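Local coordinates for protein SGT1 (Saccharomyces cerevisiae, PDB 5AN3) that probably acts as an Hsp90 co-chaperone that engages Skp1 through its TPR domain and helps assemble kinetochore and ubiquitin-ligase complexes, at residues Lys8-Ala13 with His25-Ile30; Phe43-Leu48 with Lys68-Lys73. One frame throughout, in Å; residues are numbered along the deposited sequence.

Contact 1 of 2, residues Lys8-Ala13 with His25-Ile30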
loop_
_atom_site.group_PDB
_atom_site.type_symbol
_atom_site.label_atom_id
_atom_site.label_comp_id
_atom_site.label_asym_id
_atom_site.label_seq_id
_atom_site.Cartn_x
_atom_site.Cartn_y
_atom_site.Cartn_z
ATOM N N LYS B 8 -30.006 4.579 2.685
ATOM C CA LYS B 8 -29.462 5.371 3.787
ATOM C C LYS B 8 -28.704 4.454 4.769
ATOM O O LYS B 8 -27.583 4.794 5.157
ATOM C CB LYS B 8 -30.576 6.164 4.494
ATOM N N THR B 9 -29.287 3.269 5.112
ATOM C CA THR B 9 -28.695 2.256 6.003
ATOM C C THR B 9 -27.411 1.699 5.371
ATOM O O THR B 9 -26.428 1.509 6.084
ATOM C CB THR B 9 -29.725 1.139 6.310
ATOM O OG1 THR B 9 -30.801 1.659 7.083
ATOM C CG2 THR B 9 -29.142 -0.066 6.985
ATOM N N ALA B 10 -27.414 1.456 4.039
ATOM C CA ALA B 10 -26.274 0.937 3.282
ATOM C C ALA B 10 -25.134 1.963 3.237
ATOM O O ALA B 10 -23.994 1.588 3.485
ATOM C CB ALA B 10 -26.711 0.556 1.884
ATOM N N TYR B 11 -25.449 3.261 2.981
ATOM C CA TYR B 11 -24.482 4.374 2.965
ATOM C C TYR B 11 -23.827 4.521 4.336
ATOM O O TYR B 11 -22.611 4.728 4.404
ATOM C CB TYR B 11 -25.161 5.691 2.557
ATOM C CG TYR B 11 -24.197 6.802 2.198
ATOM C CD1 TYR B 11 -23.717 6.947 0.893
ATOM C CD2 TYR B 11 -23.762 7.710 3.157
ATOM C CE1 TYR B 11 -22.840 7.980 0.553
ATOM C CE2 TYR B 11 -22.871 8.736 2.833
ATOM C CZ TYR B 11 -22.412 8.867 1.530
ATOM O OH TYR B 11 -21.528 9.875 1.204
ATOM N N LYS B 12 -24.626 4.392 5.418
ATOM C CA LYS B 12 -24.153 4.474 6.802
ATOM C C LYS B 12 -23.216 3.300 7.122
ATOM O O LYS B 12 -22.250 3.484 7.851
ATOM C CB LYS B 12 -25.323 4.520 7.798
ATOM N N ALA B 13 -23.467 2.111 6.548
ATOM C CA ALA B 13 -22.623 0.927 6.751
ATOM C C ALA B 13 -21.247 1.110 6.099
ATOM O O ALA B 13 -20.247 0.748 6.708
ATOM C CB ALA B 13 -23.306 -0.312 6.195
ATOM N N HIS B 25 -23.454 -6.096 0.679
ATOM C CA HIS B 25 -24.589 -7.013 0.593
ATOM C C HIS B 25 -25.918 -6.286 0.795
ATOM O O HIS B 25 -26.928 -6.718 0.230
ATOM C CB HIS B 25 -24.402 -8.205 1.526
ATOM C CG HIS B 25 -23.165 -8.985 1.160
ATOM N ND1 HIS B 25 -22.019 -8.956 1.960
ATOM C CD2 HIS B 25 -22.892 -9.700 0.035
ATOM C CE1 HIS B 25 -21.116 -9.685 1.322
ATOM N NE2 HIS B 25 -21.592 -10.156 0.160
ATOM N N LEU B 26 -25.907 -5.136 1.507
ATOM C CA LEU B 26 -27.077 -4.268 1.618
ATOM C C LEU B 26 -27.392 -3.679 0.252
ATOM O O LEU B 26 -28.572 -3.608 -0.120
ATOM C CB LEU B 26 -26.862 -3.157 2.653
ATOM C CG LEU B 26 -26.856 -3.625 4.112
ATOM C CD1 LEU B 26 -26.281 -2.573 5.006
ATOM C CD2 LEU B 26 -28.227 -4.055 4.578
ATOM N N TYR B 27 -26.337 -3.326 -0.529
ATOM C CA TYR B 27 -26.500 -2.787 -1.882
ATOM C C TYR B 27 -26.955 -3.877 -2.861
ATOM O O TYR B 27 -27.812 -3.594 -3.702
ATOM C CB TYR B 27 -25.228 -2.082 -2.368
ATOM C CG TYR B 27 -25.068 -0.691 -1.783
ATOM C CD1 TYR B 27 -26.010 0.298 -2.025
ATOM C CD2 TYR B 27 -23.972 -0.367 -0.987
ATOM C CE1 TYR B 27 -25.860 1.581 -1.510
ATOM C CE2 TYR B 27 -23.822 0.914 -0.453
ATOM C CZ TYR B 27 -24.766 1.884 -0.724
ATOM O OH TYR B 27 -24.631 3.150 -0.221
ATOM N N ASP B 28 -26.441 -5.125 -2.716
ATOM C CA ASP B 28 -26.867 -6.281 -3.521
ATOM C C ASP B 28 -28.372 -6.506 -3.369
ATOM O O ASP B 28 -29.061 -6.726 -4.369
ATOM C CB ASP B 28 -26.121 -7.557 -3.098
ATOM C CG ASP B 28 -24.677 -7.645 -3.536
ATOM N N GLU B 29 -28.878 -6.419 -2.111
ATOM C CA GLU B 29 -30.295 -6.589 -1.752
ATOM C C GLU B 29 -31.150 -5.517 -2.444
ATOM O O GLU B 29 -32.197 -5.856 -2.993
ATOM C CB GLU B 29 -30.498 -6.568 -0.216
ATOM N N ILE B 30 -30.684 -4.244 -2.459
ATOM C CA ILE B 30 -31.363 -3.132 -3.132
ATOM C C ILE B 30 -31.349 -3.392 -4.628
ATOM O O ILE B 30 -32.379 -3.229 -5.273
ATOM C CB ILE B 30 -30.737 -1.756 -2.781
ATOM C CG1 ILE B 30 -30.912 -1.430 -1.288
ATOM C CG2 ILE B 30 -31.321 -0.643 -3.646
ATOM C CD1 ILE B 30 -29.801 -0.636 -0.686
#
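With CG anti to its carbonyl carbon (chi1 -78°), the ring of Tyr27 reaches across to Ala10, and Leu26, turned the same way about its first torsion, brings CD1 beside Ala10 and Ala13. The two helices, 3-16 and 20-33, form an antiparallel helical hairpin of the TPR domain; their segments run at 158° to each other with axes 9.2 Å apart. Ala10 is the small residue at the centre. Its CB makes a CH-pi contact over one face of the Tyr27 ring, 3.6 Å from the centroid and 15° off the normal. The same methyl meets Leu26 CB at 3.8 Å, while Ile30 CD1 approaches more loosely. Leu26 CD1 lies against the CB of Ala13 at 3.9 Å. Replacing Tyr27 with an alanine would probably strip the Ala10 methyl of its aromatic cover and open a gap between these helices and Phe43 of helix 38-52, which also packs on the ring. Tyr11 runs alongside Tyr27, pointing the same way, and carries its own ring edge-to-face with Phe43. Tyr27 OH comes to the edge of the Tyr11 ring, 4.1 Å from Tyr11 CD1 and 3.8 Å from Tyr11 CB.

Contact 2 of 2, residues Phe43-Leu48 with Lys68-Lys73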
loop_
_atom_site.group_PDB
_atom_site.type_symbol
_atom_site.label_atom_id
_atom_site.label_comp_id
_atom_site.label_asym_id
_atom_site.label_seq_id
_atom_site.Cartn_x
_atom_site.Cartn_y
_atom_site.Cartn_z
ATOM N N PHE B 43 -22.532 3.032 -5.457
ATOM C CA PHE B 43 -21.943 2.733 -4.162
ATOM C C PHE B 43 -21.640 1.271 -3.978
ATOM O O PHE B 43 -20.777 0.974 -3.155
ATOM C CB PHE B 43 -22.757 3.299 -3.025
ATOM C CG PHE B 43 -22.592 4.799 -3.016
ATOM C CD1 PHE B 43 -21.321 5.385 -2.941
ATOM C CD2 PHE B 43 -23.690 5.633 -3.142
ATOM C CE1 PHE B 43 -21.162 6.774 -2.987
ATOM C CE2 PHE B 43 -23.531 7.018 -3.168
ATOM C CZ PHE B 43 -22.267 7.577 -3.103
ATOM N N LYS B 44 -22.234 0.352 -4.783
ATOM C CA LYS B 44 -21.782 -1.046 -4.724
ATOM C C LYS B 44 -20.356 -1.094 -5.273
ATOM O O LYS B 44 -19.507 -1.769 -4.700
ATOM C CB LYS B 44 -22.681 -2.025 -5.477
ATOM C CG LYS B 44 -22.343 -3.471 -5.136
ATOM C CD LYS B 44 -23.088 -4.473 -5.980
ATOM C CE LYS B 44 -22.294 -5.757 -6.049
ATOM N NZ LYS B 44 -23.019 -6.819 -6.787
ATOM N N ALA B 45 -20.079 -0.314 -6.335
ATOM C CA ALA B 45 -18.763 -0.216 -6.947
ATOM C C ALA B 45 -17.758 0.354 -5.933
ATOM O O ALA B 45 -16.644 -0.167 -5.859
ATOM C CB ALA B 45 -18.821 0.634 -8.218
ATOM N N ALA B 46 -18.180 1.364 -5.096
ATOM C CA ALA B 46 -17.377 1.973 -4.010
ATOM C C ALA B 46 -17.006 0.911 -2.966
ATOM O O ALA B 46 -15.841 0.842 -2.565
ATOM C CB ALA B 46 -18.125 3.128 -3.349
ATOM N N CYS B 47 -17.974 0.041 -2.578
ATOM C CA CYS B 47 -17.736 -1.078 -1.657
ATOM C C CYS B 47 -16.639 -1.958 -2.190
ATOM O O CYS B 47 -15.692 -2.250 -1.461
ATOM C CB CYS B 47 -19.005 -1.892 -1.434
ATOM S SG CYS B 47 -20.279 -1.027 -0.503
ATOM N N LEU B 48 -16.774 -2.379 -3.467
ATOM C CA LEU B 48 -15.837 -3.274 -4.132
ATOM C C LEU B 48 -14.451 -2.661 -4.211
ATOM O O LEU B 48 -13.473 -3.380 -4.016
ATOM C CB LEU B 48 -16.339 -3.677 -5.526
ATOM C CG LEU B 48 -17.606 -4.530 -5.582
ATOM C CD1 LEU B 48 -18.026 -4.717 -6.986
ATOM C CD2 LEU B 48 -17.394 -5.889 -4.986
ATOM N N LYS B 68 -16.044 -1.588 -12.190
ATOM C CA LYS B 68 -16.124 -0.894 -13.488
ATOM C C LYS B 68 -17.442 -1.226 -14.209
ATOM O O LYS B 68 -18.101 -0.315 -14.719
ATOM C CB LYS B 68 -14.915 -1.239 -14.372
ATOM C CG LYS B 68 -14.956 -0.641 -15.784
ATOM N N GLU B 69 -17.843 -2.521 -14.206
ATOM C CA GLU B 69 -19.076 -3.014 -14.837
ATOM C C GLU B 69 -20.320 -2.409 -14.167
ATOM O O GLU B 69 -21.286 -2.109 -14.858
ATOM C CB GLU B 69 -19.128 -4.546 -14.817
ATOM N N LEU B 70 -20.273 -2.177 -12.843
ATOM C CA LEU B 70 -21.367 -1.518 -12.115
ATOM C C LEU B 70 -21.466 -0.037 -12.523
ATOM O O LEU B 70 -22.571 0.501 -12.625
ATOM C CB LEU B 70 -21.172 -1.633 -10.595
ATOM C CG LEU B 70 -21.584 -2.950 -9.956
ATOM C CD1 LEU B 70 -20.931 -3.096 -8.615
ATOM C CD2 LEU B 70 -23.080 -3.035 -9.801
ATOM N N LEU B 71 -20.310 0.606 -12.791
ATOM C CA LEU B 71 -20.275 1.990 -13.261
ATOM C C LEU B 71 -20.727 2.045 -14.709
ATOM O O LEU B 71 -21.389 2.991 -15.097
ATOM C CB LEU B 71 -18.886 2.615 -13.090
ATOM C CG LEU B 71 -18.444 2.827 -11.623
ATOM C CD1 LEU B 71 -17.003 3.209 -11.543
ATOM C CD2 LEU B 71 -19.355 3.811 -10.876
ATOM N N ASP B 72 -20.442 0.999 -15.488
ATOM C CA ASP B 72 -20.891 0.887 -16.878
ATOM C C ASP B 72 -22.408 0.833 -16.927
ATOM O O ASP B 72 -23.016 1.540 -17.738
ATOM C CB ASP B 72 -20.278 -0.353 -17.585
ATOM C CG ASP B 72 -18.785 -0.295 -17.921
ATOM O OD1 ASP B 72 -18.183 0.810 -17.817
ATOM O OD2 ASP B 72 -18.219 -1.354 -18.309
ATOM N N LYS B 73 -23.016 0.032 -16.031
ATOM C CA LYS B 73 -24.456 -0.165 -15.933
ATOM C C LYS B 73 -25.130 1.143 -15.522
ATOM O O LYS B 73 -26.215 1.453 -16.017
ATOM C CB LYS B 73 -24.786 -1.293 -14.950
ATOM C CG LYS B 73 -26.070 -2.013 -15.307
#
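A backbone hydrogen bond of 2.8 Å from Asp72 N to Lys68 O, the shortest within either segment, runs in the helix that carries Leu70 and Leu71 against Ala45. The backbone hydrogen bonds of the two segments stay within their own helices, and what joins helix 61-81 to helix 38-52 here is apolar. The pair is a nearly antiparallel packing of the TPR domain's all-helical array: the segments lie at 169° to one another, their axes 8.5 Å apart. Leu70 contributes most. Its CD1 rests 3.7 Å from Leu48 CD1, and the two side chains cross at about a right angle. The lysine reaches the same methyl from the preceding turn: with CG anti to the backbone N (chi1 -168°) and the chain extended beyond, Lys44 crosses Leu70 roughly perpendicularly and passes its methylenes over CD1, Lys44 CB and CD both coming to 3.7 Å of Leu70 CD1. Ala45 fits between the two leucines, its CB 4.0 Å from Leu70 CB and 4.1 Å from Leu71 CG, so the backbones come close at a small residue. Leu71 also packs on Tyr94 and His97 of helix 84-100, while Asp72 OD1 hydrogen-bonds Tyr94 OH, tying the same helix to its next neighbour. Leu48 in turn reaches Leu24 of helix 20-33. Since the lysine touches Leu70 through its methylenes CB to CE, and its amine ends beyond them near Asp28 of helix 20-33, where a favourable charge interaction is likely, the contact probably rests mainly on apolar packing.

How the contacts relate
Contact 1 closes before contact 2 opens, and their centres lie about 13 Å apart. Contact 1 joins helices 3-16 and 20-33 and is the more peripheral; contact 2 joins helices 38-52 and 61-81, and its centre lies about 6 Å from that of the chain, against about 14 Å for contact 1. Helices 20-33 and 38-52 follow each other in sequence and press together, so the two contacts touch, for instance where Tyr27 CD2 meets Cys47 SG at 3.8 Å. Antiparallel helix pairs stacked in succession are the hallmark of TPR domains, and here this continuous packing links the N-terminal hairpin to the middle of the domain.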